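Local coordinates for protein prolyl-tRNA synthetase (Naegleria fowleri, PDB 6UYH) that ligates proline to its cognate tRNA, most likely through an ATP-derived prolyl-adenylate, as a two-subunit class II aminoacyl-tRNA synthetase, at residues A[42-55]-A[156-168]. Numbering follows the deposited sequence.
With ANP (phosphoaminophosphonic acid-adenylate ester), chain C; EDO (1,2-ethanediol), chain L.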
loop_
_atom_site.group_PDB
_atom_site.type_symbol
_atom_site.label_atom_id
_atom_site.label_comp_id
_atom_site.label_asym_id
_atom_site.label_seq_id
_atom_site.Cartn_x
_atom_site.Cartn_y
_atom_site.Cartn_z
ATOM N N SER A 42 17.126 5.276 14.180
ATOM C CA SER A 42 16.421 6.246 15.008
ATOM C C SER A 42 15.264 6.879 14.243
ATOM O O SER A 42 15.389 7.222 13.065
ATOM C CB SER A 42 17.398 7.322 15.488
ATOM O OG SER A 42 16.717 8.372 16.146
ATOM N N GLY A 43 14.120 6.993 14.910
ATOM C CA GLY A 43 12.967 7.642 14.328
ATOM C C GLY A 43 12.150 6.783 13.391
ATOM O O GLY A 43 11.250 7.304 12.727
ATOM N N CYS A 44 12.447 5.492 13.309
ATOM C CA CYS A 44 11.699 4.550 12.498
ATOM C C CYS A 44 11.089 3.507 13.420
ATOM O O CYS A 44 11.714 3.111 14.405
ATOM C CB CYS A 44 12.610 3.885 11.465
ATOM S SG CYS A 44 13.328 5.106 10.322
ATOM N N TYR A 45 9.867 3.078 13.108
ATOM C CA TYR A 45 9.128 2.192 13.999
ATOM C C TYR A 45 8.495 1.068 13.204
ATOM O O TYR A 45 8.219 1.201 12.013
ATOM C CB TYR A 45 8.047 2.956 14.777
ATOM C CG TYR A 45 8.601 4.195 15.466
ATOM C CD1 TYR A 45 9.199 4.099 16.709
ATOM C CD2 TYR A 45 8.537 5.451 14.857
ATOM C CE1 TYR A 45 9.729 5.219 17.344
ATOM C CE2 TYR A 45 9.065 6.578 15.483
ATOM C CZ TYR A 45 9.654 6.452 16.722
ATOM O OH TYR A 45 10.177 7.556 17.359
ATOM N N ILE A 46 8.245 -0.039 13.898
ATOM C CA ILE A 46 7.607 -1.228 13.332
ATOM C C ILE A 46 6.110 -1.174 13.629
ATOM O O ILE A 46 5.709 -1.060 14.796
ATOM C CB ILE A 46 8.230 -2.501 13.924
ATOM C CG1 ILE A 46 9.712 -2.592 13.549
ATOM C CG2 ILE A 46 7.431 -3.747 13.490
ATOM C CD1 ILE A 46 10.505 -3.509 14.453
ATOM N N PHE A 47 5.279 -1.267 12.576
ATOM C CA PHE A 47 3.818 -1.254 12.714
ATOM C C PHE A 47 3.341 -2.702 12.730
ATOM O O PHE A 47 3.369 -3.380 11.694
ATOM C CB PHE A 47 3.132 -0.502 11.569
ATOM C CG PHE A 47 3.399 0.980 11.522
ATOM C CD1 PHE A 47 4.686 1.478 11.452
ATOM C CD2 PHE A 47 2.342 1.871 11.485
ATOM C CE1 PHE A 47 4.915 2.851 11.394
ATOM C CE2 PHE A 47 2.565 3.248 11.413
ATOM C CZ PHE A 47 3.850 3.732 11.379
ATOM N N ARG A 48 2.894 -3.173 13.890
ATOM C CA ARG A 48 2.461 -4.555 14.057
ATOM C C ARG A 48 1.016 -4.719 13.567
ATOM O O ARG A 48 0.346 -3.729 13.251
ATOM C CB ARG A 48 2.654 -4.952 15.521
ATOM C CG ARG A 48 4.121 -4.940 15.959
ATOM C CD ARG A 48 4.287 -5.357 17.420
ATOM N NE ARG A 48 4.116 -6.801 17.587
ATOM C CZ ARG A 48 4.288 -7.447 18.738
ATOM N NH1 ARG A 48 4.626 -6.776 19.831
ATOM N NH2 ARG A 48 4.130 -8.768 18.794
ATOM N N PRO A 49 0.506 -5.961 13.479
ATOM C CA PRO A 49 -0.788 -6.176 12.789
ATOM C C PRO A 49 -1.952 -5.327 13.289
ATOM O O PRO A 49 -2.681 -4.755 12.470
ATOM C CB PRO A 49 -1.046 -7.672 13.012
ATOM C CG PRO A 49 0.318 -8.267 13.041
ATOM C CD PRO A 49 1.158 -7.251 13.791
ATOM N N ASN A 50 -2.167 -5.252 14.606
ATOM C CA ASN A 50 -3.329 -4.532 15.122
ATOM C C ASN A 50 -3.216 -3.046 14.832
ATOM O O ASN A 50 -4.225 -2.348 14.705
ATOM C CB ASN A 50 -3.474 -4.759 16.623
ATOM C CG ASN A 50 -3.640 -6.218 16.982
ATOM O OD1 ASN A 50 -3.795 -7.078 16.110
ATOM N ND2 ASN A 50 -3.619 -6.510 18.278
ATOM N N CYS A 51 -1.993 -2.566 14.705
ATOM C CA CYS A 51 -1.728 -1.172 14.398
ATOM C C CYS A 51 -1.914 -0.888 12.915
ATOM O O CYS A 51 -2.605 0.064 12.532
ATOM C CB CYS A 51 -0.311 -0.856 14.840
ATOM S SG CYS A 51 0.321 0.680 14.197
ATOM N N TRP A 52 -1.299 -1.713 12.061
ATOM C CA TRP A 52 -1.423 -1.505 10.625
ATOM C C TRP A 52 -2.873 -1.634 10.179
ATOM O O TRP A 52 -3.294 -0.955 9.241
ATOM C CB TRP A 52 -0.528 -2.503 9.869
ATOM C CG TRP A 52 -0.352 -2.149 8.396
ATOM C CD1 TRP A 52 -0.803 -2.863 7.314
ATOM C CD2 TRP A 52 0.308 -0.993 7.868
ATOM N NE1 TRP A 52 -0.454 -2.215 6.150
ATOM C CE2 TRP A 52 0.230 -1.071 6.463
ATOM C CE3 TRP A 52 0.958 0.103 8.449
ATOM C CZ2 TRP A 52 0.777 -0.090 5.629
ATOM C CZ3 TRP A 52 1.509 1.069 7.621
ATOM C CH2 TRP A 52 1.414 0.961 6.225
ATOM N N PHE A 53 -3.655 -2.469 10.869
ATOM C CA PHE A 53 -5.082 -2.577 10.582
ATOM C C PHE A 53 -5.782 -1.224 10.629
ATOM O O PHE A 53 -6.683 -0.953 9.826
ATOM C CB PHE A 53 -5.750 -3.538 11.569
ATOM C CG PHE A 53 -7.227 -3.729 11.313
ATOM C CD1 PHE A 53 -7.668 -4.703 10.439
ATOM C CD2 PHE A 53 -8.172 -2.911 11.930
ATOM C CE1 PHE A 53 -9.014 -4.872 10.191
ATOM C CE2 PHE A 53 -9.527 -3.071 11.672
ATOM C CZ PHE A 53 -9.944 -4.051 10.803
ATOM N N VAL A 54 -5.405 -0.369 11.586
ATOM C CA VAL A 54 -6.015 0.957 11.666
ATOM C C VAL A 54 -5.728 1.747 10.396
ATOM O O VAL A 54 -6.619 2.383 9.820
ATOM C CB VAL A 54 -5.521 1.709 12.914
ATOM C CG1 VAL A 54 -6.153 3.120 12.962
ATOM C CG2 VAL A 54 -5.893 0.960 14.180
ATOM N N TRP A 55 -4.474 1.735 9.945
ATOM C CA TRP A 55 -4.137 2.507 8.751
ATOM C C TRP A 55 -4.814 1.925 7.513
ATOM O O TRP A 55 -5.306 2.673 6.663
ATOM C CB TRP A 55 -2.621 2.567 8.574
ATOM C CG TRP A 55 -2.168 3.483 7.473
ATOM C CD1 TRP A 55 -1.417 3.138 6.375
ATOM C CD2 TRP A 55 -2.429 4.893 7.355
ATOM N NE1 TRP A 55 -1.188 4.255 5.594
ATOM C CE2 TRP A 55 -1.805 5.337 6.166
ATOM C CE3 TRP A 55 -3.130 5.823 8.138
ATOM C CZ2 TRP A 55 -1.867 6.670 5.740
ATOM C CZ3 TRP A 55 -3.188 7.150 7.714
ATOM C CH2 TRP A 55 -2.559 7.558 6.525
ATOM N N ALA A 156 12.148 12.547 17.524
ATOM C CA ALA A 156 11.125 11.692 16.942
ATOM C C ALA A 156 10.090 11.300 17.998
ATOM O O ALA A 156 10.387 11.213 19.194
ATOM C CB ALA A 156 11.753 10.444 16.311
ATOM N N VAL A 157 8.849 11.120 17.547
ATOM C CA VAL A 157 7.741 10.718 18.401
ATOM C C VAL A 157 6.997 9.607 17.670
ATOM O O VAL A 157 6.565 9.801 16.529
ATOM C CB VAL A 157 6.785 11.880 18.728
ATOM C CG1 VAL A 157 5.603 11.387 19.583
ATOM C CG2 VAL A 157 7.533 13.009 19.449
ATOM N N PRO A 158 6.848 8.418 18.255
ATOM C CA PRO A 158 6.124 7.346 17.564
ATOM C C PRO A 158 4.806 7.861 17.004
ATOM O O PRO A 158 4.066 8.577 17.680
ATOM C CB PRO A 158 5.913 6.298 18.663
ATOM C CG PRO A 158 7.121 6.487 19.562
ATOM C CD PRO A 158 7.345 7.998 19.582
ATOM N N PHE A 159 4.562 7.541 15.728
ATOM C CA PHE A 159 3.417 7.956 14.922
ATOM C C PHE A 159 3.396 9.454 14.622
ATOM O O PHE A 159 3.252 9.829 13.459
ATOM C CB PHE A 159 2.083 7.555 15.568
ATOM C CG PHE A 159 1.945 6.080 15.814
ATOM C CD1 PHE A 159 1.967 5.173 14.757
ATOM C CD2 PHE A 159 1.781 5.599 17.096
ATOM C CE1 PHE A 159 1.845 3.803 14.986
ATOM C CE2 PHE A 159 1.644 4.233 17.336
ATOM C CZ PHE A 159 1.672 3.333 16.273
ATOM N N ILE A 160 3.551 10.314 15.642
ATOM C CA ILE A 160 3.353 11.751 15.436
ATOM C C ILE A 160 4.433 12.337 14.540
ATOM O O ILE A 160 4.158 13.216 13.708
ATOM C CB ILE A 160 3.325 12.494 16.784
ATOM C CG1 ILE A 160 2.211 11.954 17.683
ATOM C CG2 ILE A 160 3.182 14.006 16.543
ATOM C CD1 ILE A 160 0.808 12.226 17.164
ATOM N N ARG A 161 5.688 11.922 14.743
ATOM C CA ARG A 161 6.821 12.523 14.032
ATOM C C ARG A 161 7.891 11.443 13.868
ATOM O O ARG A 161 8.734 11.255 14.745
ATOM C CB ARG A 161 7.374 13.735 14.770
ATOM C CG ARG A 161 8.443 14.476 13.945
ATOM C CD ARG A 161 8.982 15.714 14.645
ATOM N NE ARG A 161 7.909 16.669 14.911
ATOM C CZ ARG A 161 7.296 17.386 13.973
ATOM N NH1 ARG A 161 7.655 17.269 12.700
ATOM N NH2 ARG A 161 6.318 18.220 14.310
ATOM N N SER A 162 7.845 10.742 12.738
ATOM C CA SER A 162 8.816 9.692 12.464
ATOM C C SER A 162 9.615 10.058 11.220
ATOM O O SER A 162 9.172 10.857 10.390
ATOM C CB SER A 162 8.134 8.317 12.328
ATOM O OG SER A 162 7.122 8.287 11.327
ATOM N N ARG A 163 10.830 9.509 11.113
ATOM C CA ARG A 163 11.692 9.860 9.979
ATOM C C ARG A 163 11.273 9.155 8.700
ATOM O O ARG A 163 11.463 9.700 7.602
ATOM C CB ARG A 163 13.156 9.570 10.309
ATOM C CG ARG A 163 13.727 10.616 11.268
ATOM C CD ARG A 163 15.202 10.398 11.513
ATOM N NE ARG A 163 15.853 11.621 11.966
ATOM C CZ ARG A 163 17.127 11.684 12.331
ATOM N NH1 ARG A 163 17.872 10.588 12.305
ATOM N NH2 ARG A 163 17.653 12.838 12.726
ATOM N N GLU A 164 10.735 7.944 8.808
ATOM C CA GLU A 164 9.917 7.354 7.759
ATOM C C GLU A 164 8.484 7.351 8.263
ATOM O O GLU A 164 8.235 6.952 9.404
ATOM C CB GLU A 164 10.346 5.919 7.410
ATOM C CG GLU A 164 9.498 5.341 6.269
ATOM C CD GLU A 164 9.838 3.893 5.913
ATOM O OE1 GLU A 164 10.543 3.217 6.686
ATOM O OE2 GLU A 164 9.399 3.442 4.838
ATOM N N PHE A 165 7.557 7.836 7.440
ATOM C CA PHE A 165 6.142 7.742 7.774
ATOM C C PHE A 165 5.369 7.359 6.527
ATOM O O PHE A 165 5.916 7.297 5.426
ATOM C CB PHE A 165 5.611 9.046 8.430
ATOM C CG PHE A 165 5.732 10.296 7.588
ATOM C CD1 PHE A 165 4.649 10.746 6.842
ATOM C CD2 PHE A 165 6.892 11.060 7.607
ATOM C CE1 PHE A 165 4.721 11.919 6.106
ATOM C CE2 PHE A 165 6.978 12.248 6.866
ATOM C CZ PHE A 165 5.887 12.667 6.114
ATOM N N TYR A 166 4.091 7.059 6.714
ATOM C CA TYR A 166 3.221 6.616 5.630
ATOM C C TYR A 166 2.086 7.617 5.497
ATOM O O TYR A 166 1.595 8.140 6.501
ATOM C CB TYR A 166 2.693 5.194 5.905
ATOM C CG TYR A 166 3.850 4.287 6.236
ATOM C CD1 TYR A 166 4.612 3.731 5.229
ATOM C CD2 TYR A 166 4.233 4.053 7.559
ATOM C CE1 TYR A 166 5.715 2.927 5.513
ATOM C CE2 TYR A 166 5.343 3.244 7.857
ATOM C CZ TYR A 166 6.082 2.700 6.827
ATOM O OH TYR A 166 7.175 1.896 7.097
ATOM N N TRP A 167 1.688 7.909 4.262
ATOM C CA TRP A 167 0.614 8.875 4.060
ATOM C C TRP A 167 -0.116 8.543 2.768
ATOM O O TRP A 167 0.238 7.600 2.054
ATOM C CB TRP A 167 1.142 10.317 4.065
ATOM C CG TRP A 167 1.910 10.819 2.840
ATOM C CD1 TRP A 167 2.220 10.137 1.684
ATOM C CD2 TRP A 167 2.475 12.125 2.694
ATOM N NE1 TRP A 167 2.931 10.962 0.829
ATOM C CE2 TRP A 167 3.096 12.183 1.428
ATOM C CE3 TRP A 167 2.503 13.262 3.514
ATOM C CZ2 TRP A 167 3.748 13.328 0.968
ATOM C CZ3 TRP A 167 3.149 14.397 3.059
ATOM C CH2 TRP A 167 3.765 14.419 1.798
ATOM N N GLN A 168 -1.162 9.310 2.486
ATOM C CA GLN A 168 -1.603 9.514 1.115
ATOM C C GLN A 168 -1.296 10.960 0.780
ATOM O O GLN A 168 -1.386 11.833 1.651
ATOM C CB GLN A 168 -3.099 9.239 0.900
ATOM C CG GLN A 168 -4.070 10.046 1.806
ATOM C CD GLN A 168 -4.297 11.520 1.398
ATOM O OE1 GLN A 168 -4.566 12.367 2.259
ATOM N NE2 GLN A 168 -4.226 11.818 0.091
HETATM P PG ANP C . 4.928 19.504 10.765
HETATM O O1G ANP C . 5.024 20.776 11.468
HETATM O O2G ANP C . 6.398 19.013 10.428
HETATM O O3G ANP C . 4.177 18.513 11.737
HETATM P PB ANP C . 4.522 19.639 7.799
HETATM O O1B ANP C . 4.320 20.935 7.170
HETATM O O2B ANP C . 6.024 19.235 7.684
HETATM N N3B ANP C . 4.057 19.616 9.377
HETATM P PA ANP C . 3.191 18.287 5.615
HETATM O O1A ANP C . 2.258 19.328 5.134
HETATM O O2A ANP C . 4.409 18.228 4.752
HETATM O O3A ANP C . 3.668 18.543 7.108
HETATM O "O5'" ANP C . 2.587 16.797 5.712
HETATM C "C5'" ANP C . 1.202 16.396 5.594
HETATM C "C4'" ANP C . 0.791 15.820 6.923
HETATM O "O4'" ANP C . 1.667 14.726 7.275
HETATM C "C3'" ANP C . 0.928 16.807 8.072
HETATM O "O3'" ANP C . -0.235 17.620 8.174
HETATM C "C2'" ANP C . 1.100 15.891 9.284
HETATM O "O2'" ANP C . -0.166 15.563 9.841
HETATM C "C1'" ANP C . 1.818 14.665 8.685
HETATM N N9 ANP C . 3.241 14.610 8.992
HETATM C C8 ANP C . 4.187 15.564 8.718
HETATM N N7 ANP C . 5.398 15.246 9.103
HETATM C C5 ANP C . 5.241 13.988 9.671
HETATM C C6 ANP C . 6.152 13.100 10.271
HETATM N N6 ANP C . 7.466 13.321 10.357
HETATM N N1 ANP C . 5.660 11.942 10.767
HETATM C C2 ANP C . 4.354 11.690 10.639
HETATM N N3 ANP C . 3.406 12.442 10.077
HETATM C C4 ANP C . 3.916 13.587 9.613
HETATM C C1 EDO L . 13.606 4.018 16.985
HETATM O O1 EDO L . 12.552 3.053 16.985
HETATM C C2 EDO L . 13.320 5.076 18.047
HETATM O O2 EDO L . 13.974 6.297 17.694
HETATM O O HOH W 1 8.614 4.522 10.877
HETATM O O HOH W 2 7.752 0.674 9.520
HETATM O O HOH W 3 9.708 2.922 9.409
HETATM O O HOH W 4 0.299 4.811 3.026
#
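The carbonyl oxygen of E164 has two donors: S162 OG, 2.6 Å from E164 O and above the carbonyl plane, and a water that accepts from Y45 N, bridging segments 42-55 and 156-168. The one direct hydrogen bond between them runs from R163 N to G43 O, at 2.8 Å. G43 suits its turn: with positive phi and no side chain, its CA can lie close to A156 CB while R163 passes beside it.

For S162, chi1 of 57° turns OG away from Y45; CB, placed by the backbone, meets the edge of the tyrosine ring. P158 offers a rigid ring and a polarised CA-H to one face of Y45, CA lying 3.9 Å from the Y45 ring centroid in a CH-pi contact, while A156 CB meets the phenol oxygen.

Deeper in, F47 is the hub of an aromatic cluster, its flat ring offering two faces: Y166 and F159 point ring edges at opposite ones, Y166 with planes at 88° and F159 offset. W52 in turn directs the edge of its six-membered ring to the face of Y166. C51, with SG anti to its backbone N (chi1 166°), brings a small polarisable sulfur to the edge of F159, SG 3.6 Å from F159 CE1. W55 supplies both an apolar ring, CZ2 being 3.7 Å from W167 CA, and an N-H, which a water links to W167 O.

The opposite side of segment 156-168 holds the ATP analogue: S162 N and O bond adenine N1 and N6, F165 lays one ring face against adenine near C6, and R161 NH1 donates to a gamma-phosphate oxygen. One short run of residues thus serves both nucleotide recognition, by backbone, aromatic and cationic groups, and largely apolar packing against strand 45-47 and helix 49-67.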